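Local coordinates for maltose-binding protein MalE1 (Thermotoga maritima, PDB 6DTU) that binds maltotetraose in the cleft of a periplasmic binding protein fold and probably delivers such maltodextrins to a membrane transporter, at residues A62-V71 against M331-W341; Y102-I111 against P259-M267. All coordinates share one frame; numbering follows the deposited sequence.

Contact 1 of 2, residues A62-V71 against M331-W341; sequences AHDWVGELAV and MPNVPQMAAVW. With GLC (alpha-D-glucopyranose), chain C; GLC (alpha-D-glucopyranose), chain B.
The maltotetraose pocket draws one of its walls from A62-V71 and M331-W341, where D64 and W341, linked through a water, meet the same glucose from different directions. The D64 carboxylate grips this glucose (chain C) with both oxygens: OD1 of D64 accepts from the sugar's O2 at 2.7 Å, and OD2 of D64 accepts from its O3 at 2.8 Å. W65 donates from NE1 to that same O3, which lies in the plane of its indole at the edge. W341 offers a face instead; C4 of the chain C glucose sits over the W341 ring, offset toward the rim, while CE of M337 backs the opposite face. The water that joins D64 to W341 gives a proton to OD2 of D64 and accepts one from NE1 of W341 at 3.0 Å, which probably helps hold the carboxylate in its orientation. M331, bent at chi3 (-75°), brings its CE to 3.4 Å from OD1 of D64 and also beside CB of A62. Behind this first shell, NE2 of H63 donates to the carbonyl O of M331 at 2.8 Å, tilted 33° from the carbonyl plane. Further along, the N of G67 makes a weak bond to the O of N333; a side chain at this glycine would run into that carbonyl. E68 turns its carboxylate to K43 while its OE1 also touches CB of A338, and V71 meets the ring of P335. A bidentate carboxylate at the sugar hydroxyls and an indole laid over the pyranose are hallmarks of carbohydrate-binding sites in periplasmic binding proteins.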
loop_
_atom_site.group_PDB
_atom_site.type_symbol
_atom_site.label_atom_id
_atom_site.label_comp_id
_atom_site.label_asym_id
_atom_site.label_seq_id
_atom_site.Cartn_x
_atom_site.Cartn_y
_atom_site.Cartn_z
ATOM N N ALA A 62 4.689 2.160 5.258
ATOM C CA ALA A 62 4.255 3.079 4.211
ATOM C C ALA A 62 4.416 4.538 4.603
ATOM O O ALA A 62 4.415 4.901 5.784
ATOM C CB ALA A 62 2.809 2.803 3.806
ATOM N N HIS A 63 4.552 5.383 3.580
ATOM C CA HIS A 63 4.899 6.776 3.815
ATOM C C HIS A 63 3.756 7.582 4.414
ATOM O O HIS A 63 4.008 8.660 4.966
ATOM C CB HIS A 63 5.365 7.437 2.523
ATOM C CG HIS A 63 4.243 7.814 1.612
ATOM N ND1 HIS A 63 3.746 6.958 0.654
ATOM C CD2 HIS A 63 3.527 8.956 1.507
ATOM C CE1 HIS A 63 2.766 7.558 -0.001
ATOM N NE2 HIS A 63 2.622 8.774 0.489
ATOM N N ASP A 64 2.511 7.112 4.309
ATOM C CA ASP A 64 1.427 7.864 4.946
ATOM C C ASP A 64 1.609 7.954 6.452
ATOM O O ASP A 64 1.019 8.840 7.078
ATOM C CB ASP A 64 0.049 7.261 4.638
ATOM C CG ASP A 64 -0.106 5.829 5.163
ATOM O OD1 ASP A 64 0.602 4.949 4.630
ATOM O OD2 ASP A 64 -0.933 5.603 6.077
ATOM N N TRP A 65 2.424 7.078 7.047
ATOM C CA TRP A 65 2.659 7.125 8.485
ATOM C C TRP A 65 3.525 8.308 8.903
ATOM O O TRP A 65 3.519 8.664 10.086
ATOM C CB TRP A 65 3.413 5.882 8.939
ATOM C CG TRP A 65 2.819 4.559 8.609
ATOM C CD1 TRP A 65 1.597 4.305 8.044
ATOM C CD2 TRP A 65 3.432 3.291 8.847
ATOM N NE1 TRP A 65 1.408 2.941 7.927
ATOM C CE2 TRP A 65 2.525 2.299 8.404
ATOM C CE3 TRP A 65 4.667 2.896 9.388
ATOM C CZ2 TRP A 65 2.806 0.925 8.502
ATOM C CZ3 TRP A 65 4.952 1.525 9.468
ATOM C CH2 TRP A 65 4.039 0.568 8.998
ATOM N N VAL A 66 4.253 8.936 7.973
ATOM C CA VAL A 66 5.386 9.786 8.352
ATOM C C VAL A 66 4.939 10.983 9.188
ATOM O O VAL A 66 5.530 11.279 10.231
ATOM C CB VAL A 66 6.193 10.220 7.113
ATOM C CG1 VAL A 66 7.169 11.310 7.483
ATOM C CG2 VAL A 66 6.926 9.055 6.511
ATOM N N GLY A 67 3.935 11.730 8.716
ATOM C CA GLY A 67 3.543 12.941 9.429
ATOM C C GLY A 67 3.115 12.689 10.864
ATOM O O GLY A 67 3.567 13.370 11.787
ATOM N N GLU A 68 2.244 11.699 11.076
ATOM C CA GLU A 68 1.824 11.369 12.435
ATOM C C GLU A 68 3.021 10.991 13.308
ATOM O O GLU A 68 3.153 11.470 14.439
ATOM C CB GLU A 68 0.787 10.248 12.397
ATOM C CG GLU A 68 0.307 9.816 13.779
ATOM C CD GLU A 68 -0.626 8.629 13.747
ATOM O OE1 GLU A 68 -0.710 7.933 12.710
ATOM O OE2 GLU A 68 -1.272 8.372 14.781
ATOM N N LEU A 69 3.896 10.109 12.813
ATOM C CA LEU A 69 5.014 9.682 13.640
ATOM C C LEU A 69 6.021 10.807 13.879
ATOM O O LEU A 69 6.612 10.883 14.961
ATOM C CB LEU A 69 5.666 8.439 13.047
ATOM C CG LEU A 69 4.752 7.220 13.003
ATOM C CD1 LEU A 69 5.474 6.052 12.350
ATOM C CD2 LEU A 69 4.211 6.808 14.374
ATOM N N ALA A 70 6.210 11.700 12.904
ATOM C CA ALA A 70 7.183 12.779 13.063
ATOM C C ALA A 70 6.696 13.824 14.055
ATOM O O ALA A 70 7.466 14.287 14.905
ATOM C CB ALA A 70 7.487 13.413 11.707
ATOM N N VAL A 71 5.425 14.226 13.954
ATOM C CA VAL A 71 4.920 15.266 14.848
ATOM C C VAL A 71 4.804 14.751 16.275
ATOM O O VAL A 71 4.867 15.539 17.228
ATOM C CB VAL A 71 3.585 15.858 14.362
ATOM C CG1 VAL A 71 3.715 16.375 12.946
ATOM C CG2 VAL A 71 2.476 14.856 14.492
ATOM N N MET A 331 -0.764 8.811 -1.541
ATOM C CA MET A 331 -1.394 8.945 -0.237
ATOM C C MET A 331 -0.834 10.182 0.447
ATOM O O MET A 331 0.358 10.465 0.324
ATOM C CB MET A 331 -1.098 7.742 0.664
ATOM C CG MET A 331 -1.697 6.439 0.243
ATOM S SD MET A 331 -1.456 5.157 1.485
ATOM C CE MET A 331 0.274 4.746 1.287
ATOM N N PRO A 332 -1.659 10.965 1.130
ATOM C CA PRO A 332 -1.110 12.019 1.989
ATOM C C PRO A 332 -0.250 11.437 3.092
ATOM O O PRO A 332 -0.481 10.325 3.566
ATOM C CB PRO A 332 -2.353 12.672 2.587
ATOM C CG PRO A 332 -3.430 12.381 1.632
ATOM C CD PRO A 332 -3.129 11.021 1.058
ATOM N N ASN A 333 0.731 12.212 3.532
ATOM C CA ASN A 333 1.502 11.812 4.699
ATOM C C ASN A 333 1.265 12.730 5.889
ATOM O O ASN A 333 1.935 12.585 6.910
ATOM C CB ASN A 333 2.997 11.624 4.392
ATOM C CG ASN A 333 3.775 12.930 4.295
ATOM O OD1 ASN A 333 3.228 14.027 4.397
ATOM N ND2 ASN A 333 5.085 12.808 4.114
ATOM N N VAL A 334 0.298 13.638 5.791
ATOM C CA VAL A 334 0.024 14.596 6.864
ATOM C C VAL A 334 -0.498 13.854 8.087
ATOM O O VAL A 334 -1.045 12.752 7.941
ATOM C CB VAL A 334 -0.922 15.698 6.364
ATOM C CG1 VAL A 334 -0.248 16.456 5.244
ATOM C CG2 VAL A 334 -2.265 15.115 5.921
ATOM N N PRO A 335 -0.340 14.382 9.307
ATOM C CA PRO A 335 -0.834 13.643 10.485
ATOM C C PRO A 335 -2.309 13.339 10.420
ATOM O O PRO A 335 -2.753 12.350 11.011
ATOM C CB PRO A 335 -0.518 14.573 11.666
ATOM C CG PRO A 335 0.540 15.475 11.163
ATOM C CD PRO A 335 0.353 15.623 9.680
ATOM N N GLN A 336 -3.075 14.180 9.730
ATOM C CA GLN A 336 -4.519 14.047 9.630
ATOM C C GLN A 336 -4.971 12.829 8.833
ATOM O O GLN A 336 -6.167 12.524 8.826
ATOM C CB GLN A 336 -5.137 15.332 9.053
ATOM C CG GLN A 336 -5.018 16.556 9.965
ATOM C CD GLN A 336 -3.697 17.285 9.826
ATOM O OE1 GLN A 336 -2.861 16.954 8.973
ATOM N NE2 GLN A 336 -3.491 18.286 10.674
ATOM N N MET A 337 -4.072 12.146 8.127
ATOM C CA MET A 337 -4.499 10.942 7.422
ATOM C C MET A 337 -4.906 9.847 8.396
ATOM O O MET A 337 -5.660 8.947 8.023
ATOM C CB MET A 337 -3.379 10.458 6.501
ATOM C CG MET A 337 -3.807 9.433 5.448
ATOM S SD MET A 337 -5.054 10.148 4.345
ATOM C CE MET A 337 -5.654 8.666 3.539
ATOM N N ALA A 338 -4.378 9.870 9.626
ATOM C CA ALA A 338 -4.725 8.836 10.596
ATOM C C ALA A 338 -6.225 8.824 10.877
ATOM O O ALA A 338 -6.792 7.782 11.209
ATOM C CB ALA A 338 -3.948 9.050 11.899
ATOM N N ALA A 339 -6.877 9.973 10.747
ATOM C CA ALA A 339 -8.314 10.068 10.977
ATOM C C ALA A 339 -9.144 9.526 9.817
ATOM O O ALA A 339 -10.372 9.494 9.915
ATOM C CB ALA A 339 -8.703 11.526 11.227
ATOM N N VAL A 340 -8.525 9.115 8.718
ATOM C CA VAL A 340 -9.294 8.852 7.505
ATOM C C VAL A 340 -9.692 7.388 7.378
ATOM O O VAL A 340 -10.847 7.073 7.074
ATOM C CB VAL A 340 -8.527 9.367 6.262
ATOM C CG1 VAL A 340 -9.203 8.876 4.974
ATOM C CG2 VAL A 340 -8.443 10.894 6.285
ATOM N N TRP A 341 -8.744 6.472 7.593
ATOM C CA TRP A 341 -8.917 5.087 7.166
ATOM C C TRP A 341 -10.080 4.410 7.875
ATOM O O TRP A 341 -10.891 3.736 7.237
ATOM C CB TRP A 341 -7.632 4.313 7.443
ATOM C CG TRP A 341 -6.402 4.897 6.792
ATOM C CD1 TRP A 341 -5.384 5.554 7.422
ATOM C CD2 TRP A 341 -6.044 4.848 5.401
ATOM N NE1 TRP A 341 -4.420 5.912 6.524
ATOM C CE2 TRP A 341 -4.790 5.496 5.272
ATOM C CE3 TRP A 341 -6.660 4.323 4.257
ATOM C CZ2 TRP A 341 -4.133 5.622 4.055
ATOM C CZ3 TRP A 341 -6.008 4.449 3.040
ATOM C CH2 TRP A 341 -4.762 5.111 2.946
HETATM C C1 GLC C . -2.672 1.615 3.750
HETATM C C2 GLC C . -1.931 2.517 4.654
HETATM C C3 GLC C . -2.055 2.094 6.085
HETATM C C4 GLC C . -3.464 2.067 6.534
HETATM C C5 GLC C . -4.302 1.121 5.637
HETATM C C6 GLC C . -5.674 1.190 5.930
HETATM O O2 GLC C . -0.523 2.489 4.286
HETATM O O3 GLC C . -1.296 3.014 6.933
HETATM O O4 GLC C . -3.486 1.560 7.897
HETATM O O5 GLC C . -4.093 1.558 4.153
HETATM O O6 GLC C . -6.347 0.262 5.107
HETATM C C1 GLC B . -3.742 2.554 8.868
HETATM C C2 GLC B . -2.913 2.267 10.057
HETATM C C3 GLC B . -3.384 1.045 10.749
HETATM C C4 GLC B . -4.826 1.131 11.140
HETATM C C5 GLC B . -5.722 1.302 9.892
HETATM C C6 GLC B . -7.118 1.454 10.191
HETATM O O2 GLC B . -1.499 2.078 9.613
HETATM O O3 GLC B . -2.555 0.879 11.944
HETATM O O4 GLC B . -5.198 -0.068 11.836
HETATM O O5 GLC B . -5.189 2.573 9.194
HETATM O O6 GLC B . -7.297 2.592 11.002
HETATM O O HOH W 1 -2.078 7.090 7.960
HETATM O O HOH W 2 0.560 10.595 8.997
#

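Contact 2 of 2, residues Y102-I111 against P259-M267; sequences YGIPYAMEAI and PFVGVQGFM. With GLC (alpha-D-glucopyranose), chain D.
Two antiparallel strands of the large mixed sheet pair here, 102-111 against 259-267, and their register slips by one residue at a classic beta bulge. Y106 and A107 both face Q264: its carbonyl O takes the N of Y106 at 2.8 Å and, weakly, the N of A107 at 3.5 Å. Within the same bulge, the N of Q264 returns a bond to the O of A107. Here the ring of Y106 lies alongside the Q264 side chain, CE2 of Y106 lying 3.5 Å from CB of Q264, and CD2 of Y106 against CE2 of F266; its hydroxyl reaches D299. With CG of E109 between the backbone N and the carbonyl carbon (chi1 63°) and the chain extended beyond it, the carboxylate reaches Q264 across the sheet face the two residues share. NE2 of Q264 gives a proton to OE2 of E109 at 2.9 Å, on the syn side but 32° out of the carboxylate plane. That same OE2 accepts a hydrogen bond from O2 of the chain D glucose at 2.6 Å, while OE1 of E109 is held by R301. An alanine in place of E109 would probably leave the glucose O2 without this acceptor, the Q264 amide less firmly oriented and R301 without this salt bridge. On the other side of the sheet, P105 and M108 pack on V263. With R301 on OE1 and the Q264 amide on OE2, the carboxylate is probably held as OE2 meets the sugar, beside an amide that itself lines the pocket.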
loop_
_atom_site.group_PDB
_atom_site.type_symbol
_atom_site.label_atom_id
_atom_site.label_comp_id
_atom_site.label_asym_id
_atom_site.label_seq_id
_atom_site.Cartn_x
_atom_site.Cartn_y
_atom_site.Cartn_z
ATOM N N TYR A 102 12.600 11.437 6.905
ATOM C CA TYR A 102 12.269 10.519 7.987
ATOM C C TYR A 102 12.318 9.052 7.578
ATOM O O TYR A 102 11.948 8.184 8.371
ATOM C CB TYR A 102 10.894 10.868 8.566
ATOM C CG TYR A 102 10.894 12.084 9.446
ATOM C CD1 TYR A 102 11.355 12.013 10.749
ATOM C CD2 TYR A 102 10.451 13.302 8.970
ATOM C CE1 TYR A 102 11.351 13.133 11.576
ATOM C CE2 TYR A 102 10.444 14.425 9.780
ATOM C CZ TYR A 102 10.914 14.334 11.079
ATOM O OH TYR A 102 10.899 15.454 11.892
ATOM N N GLY A 103 12.772 8.736 6.384
ATOM C CA GLY A 103 12.907 7.335 6.044
ATOM C C GLY A 103 13.745 7.133 4.808
ATOM O O GLY A 103 13.935 8.047 4.005
ATOM N N ILE A 104 14.216 5.903 4.654
ATOM C CA ILE A 104 14.880 5.483 3.423
ATOM C C ILE A 104 13.888 4.672 2.610
ATOM O O ILE A 104 13.533 3.535 3.001
ATOM C CB ILE A 104 16.182 4.719 3.710
ATOM C CG1 ILE A 104 17.174 5.607 4.482
ATOM C CG2 ILE A 104 16.847 4.299 2.396
ATOM C CD1 ILE A 104 18.627 5.201 4.359
ATOM N N PRO A 105 13.399 5.181 1.480
ATOM C CA PRO A 105 12.420 4.450 0.666
ATOM C C PRO A 105 13.092 3.362 -0.153
ATOM O O PRO A 105 14.198 3.530 -0.679
ATOM C CB PRO A 105 11.877 5.535 -0.268
ATOM C CG PRO A 105 13.061 6.472 -0.428
ATOM C CD PRO A 105 13.775 6.475 0.880
ATOM N N TYR A 106 12.418 2.226 -0.267
ATOM C CA TYR A 106 12.932 1.172 -1.128
ATOM C C TYR A 106 12.077 0.918 -2.362
ATOM O O TYR A 106 12.583 0.341 -3.331
ATOM C CB TYR A 106 13.184 -0.130 -0.341
ATOM C CG TYR A 106 11.973 -0.999 -0.025
ATOM C CD1 TYR A 106 11.519 -1.949 -0.924
ATOM C CD2 TYR A 106 11.349 -0.925 1.213
ATOM C CE1 TYR A 106 10.431 -2.742 -0.627
ATOM C CE2 TYR A 106 10.269 -1.721 1.515
ATOM C CZ TYR A 106 9.831 -2.632 0.593
ATOM O OH TYR A 106 8.751 -3.437 0.907
ATOM N N ALA A 107 10.817 1.336 -2.369
ATOM C CA ALA A 107 9.959 1.072 -3.517
ATOM C C ALA A 107 8.716 1.935 -3.439
ATOM O O ALA A 107 8.301 2.359 -2.355
ATOM C CB ALA A 107 9.513 -0.395 -3.563
ATOM N N MET A 108 8.120 2.184 -4.595
ATOM C CA MET A 108 6.750 2.674 -4.660
ATOM C C MET A 108 5.842 1.574 -5.201
ATOM O O MET A 108 6.298 0.505 -5.621
ATOM C CB MET A 108 6.631 3.964 -5.483
ATOM C CG MET A 108 6.898 3.762 -6.943
ATOM S SD MET A 108 6.565 5.241 -7.937
ATOM C CE MET A 108 4.851 4.972 -8.401
ATOM N N GLU A 109 4.538 1.838 -5.169
ATOM C CA GLU A 109 3.585 0.787 -5.493
ATOM C C GLU A 109 2.218 1.406 -5.738
ATOM O O GLU A 109 1.935 2.530 -5.307
ATOM C CB GLU A 109 3.470 -0.219 -4.340
ATOM C CG GLU A 109 2.929 0.443 -3.068
ATOM C CD GLU A 109 3.149 -0.367 -1.818
ATOM O OE1 GLU A 109 3.893 -1.363 -1.863
ATOM O OE2 GLU A 109 2.557 0.001 -0.788
ATOM N N ALA A 110 1.364 0.644 -6.424
ATOM C CA ALA A 110 -0.057 0.945 -6.534
ATOM C C ALA A 110 -0.761 -0.350 -6.884
ATOM O O ALA A 110 -0.185 -1.219 -7.546
ATOM C CB ALA A 110 -0.326 1.961 -7.648
ATOM N N ILE A 111 -2.010 -0.474 -6.424
ATOM C CA ILE A 111 -2.788 -1.655 -6.797
ATOM C C ILE A 111 -3.151 -1.592 -8.279
ATOM O O ILE A 111 -3.130 -0.533 -8.909
ATOM C CB ILE A 111 -4.024 -1.886 -5.907
ATOM C CG1 ILE A 111 -5.025 -0.736 -5.981
ATOM C CG2 ILE A 111 -3.587 -2.052 -4.442
ATOM C CD1 ILE A 111 -6.171 -0.861 -4.943
ATOM N N PRO A 259 -5.719 4.731 -8.522
ATOM C CA PRO A 259 -5.370 4.149 -7.220
ATOM C C PRO A 259 -4.474 5.064 -6.385
ATOM O O PRO A 259 -3.817 5.974 -6.881
ATOM C CB PRO A 259 -4.595 2.883 -7.617
ATOM C CG PRO A 259 -3.966 3.237 -8.939
ATOM C CD PRO A 259 -4.996 4.076 -9.627
ATOM N N PHE A 260 -4.453 4.791 -5.085
ATOM C CA PHE A 260 -3.420 5.374 -4.240
ATOM C C PHE A 260 -2.038 4.971 -4.739
ATOM O O PHE A 260 -1.818 3.844 -5.195
ATOM C CB PHE A 260 -3.572 4.865 -2.802
ATOM C CG PHE A 260 -4.492 5.685 -1.918
ATOM C CD1 PHE A 260 -4.323 7.059 -1.744
ATOM C CD2 PHE A 260 -5.509 5.065 -1.221
ATOM C CE1 PHE A 260 -5.187 7.786 -0.885
ATOM C CE2 PHE A 260 -6.358 5.774 -0.400
ATOM C CZ PHE A 260 -6.194 7.126 -0.226
ATOM N N VAL A 261 -1.089 5.894 -4.635
ATOM C CA VAL A 261 0.325 5.573 -4.796
ATOM C C VAL A 261 0.991 5.602 -3.425
ATOM O O VAL A 261 0.809 6.559 -2.661
ATOM C CB VAL A 261 1.001 6.507 -5.813
ATOM C CG1 VAL A 261 2.519 6.322 -5.818
ATOM C CG2 VAL A 261 0.406 6.250 -7.192
ATOM N N GLY A 262 1.692 4.524 -3.080
ATOM C CA GLY A 262 2.360 4.417 -1.793
ATOM C C GLY A 262 3.855 4.243 -1.977
ATOM O O GLY A 262 4.306 3.716 -2.990
ATOM N N VAL A 263 4.623 4.706 -0.993
ATOM C CA VAL A 263 6.067 4.487 -0.966
ATOM C C VAL A 263 6.385 3.721 0.310
ATOM O O VAL A 263 5.871 4.061 1.379
ATOM C CB VAL A 263 6.859 5.807 -1.070
ATOM C CG1 VAL A 263 8.333 5.510 -1.212
ATOM C CG2 VAL A 263 6.360 6.625 -2.268
ATOM N N GLN A 264 7.163 2.647 0.186
ATOM C CA GLN A 264 7.554 1.802 1.313
ATOM C C GLN A 264 8.999 2.124 1.662
ATOM O O GLN A 264 9.812 2.380 0.767
ATOM C CB GLN A 264 7.460 0.316 0.934
ATOM C CG GLN A 264 6.051 -0.184 0.628
ATOM C CD GLN A 264 5.250 -0.435 1.884
ATOM O OE1 GLN A 264 5.795 -0.805 2.929
ATOM N NE2 GLN A 264 3.941 -0.251 1.792
ATOM N N GLY A 265 9.310 2.155 2.958
ATOM C CA GLY A 265 10.631 2.559 3.401
ATOM C C GLY A 265 10.917 2.180 4.838
ATOM O O GLY A 265 10.083 1.621 5.551
ATOM N N PHE A 266 12.137 2.504 5.241
ATOM C CA PHE A 266 12.684 2.172 6.546
ATOM C C PHE A 266 12.717 3.435 7.397
ATOM O O PHE A 266 13.313 4.442 6.995
ATOM C CB PHE A 266 14.114 1.648 6.383
ATOM C CG PHE A 266 14.228 0.364 5.584
ATOM C CD1 PHE A 266 14.325 -0.866 6.241
ATOM C CD2 PHE A 266 14.254 0.375 4.187
ATOM C CE1 PHE A 266 14.430 -2.081 5.518
ATOM C CE2 PHE A 266 14.349 -0.838 3.456
ATOM C CZ PHE A 266 14.439 -2.061 4.128
ATOM N N MET A 267 12.126 3.363 8.589
ATOM C CA MET A 267 12.076 4.480 9.523
ATOM C C MET A 267 12.770 4.083 10.817
ATOM O O MET A 267 12.744 2.920 11.199
ATOM C CB MET A 267 10.647 4.859 9.812
ATOM C CG MET A 267 9.993 5.499 8.614
ATOM S SD MET A 267 8.205 5.380 8.630
ATOM C CE MET A 267 7.933 3.699 8.054
HETATM C C1 GLC D . -0.721 -2.696 1.330
HETATM C C2 GLC D . -0.197 -1.326 1.098
HETATM C C3 GLC D . -0.447 -0.462 2.248
HETATM C C4 GLC D . -1.926 -0.385 2.568
HETATM C C5 GLC D . -2.543 -1.800 2.781
HETATM C C6 GLC D . -3.976 -1.781 2.831
HETATM O O2 GLC D . 1.249 -1.444 0.952
HETATM O O3 GLC D . -0.024 0.921 1.957
HETATM O O4 GLC D . -2.126 0.336 3.833
HETATM O O5 GLC D . -2.167 -2.618 1.551
HETATM O O6 GLC D . -4.426 -3.029 3.332
HETATM O O HOH W 3 -2.802 1.467 -4.460
#

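How the contacts relate
The two contacts lie with centres about 13 Å apart and touch directly. Along the chain the order is 62-71, 102-111, 259-267, 331-341, so contact 2 falls wholly between the two halves of contact 1. Strand 260-268 unites them: its pairing with strand 100-109 is contact 2, and it also pairs with strands 58-62 and 329-330, which lead into the segments of contact 1. Close polar pairs tie them further: H63 ND1 lies 2.9 Å from V263 N, and M331 N lies 3.0 Å from V261 O, both probable hydrogen bonds. One sheet thus carries E109 and Q264 directly and leads into the segments holding D64, W65 and W341, illustrating how sequence-distant segments can build a single oligosaccharide site.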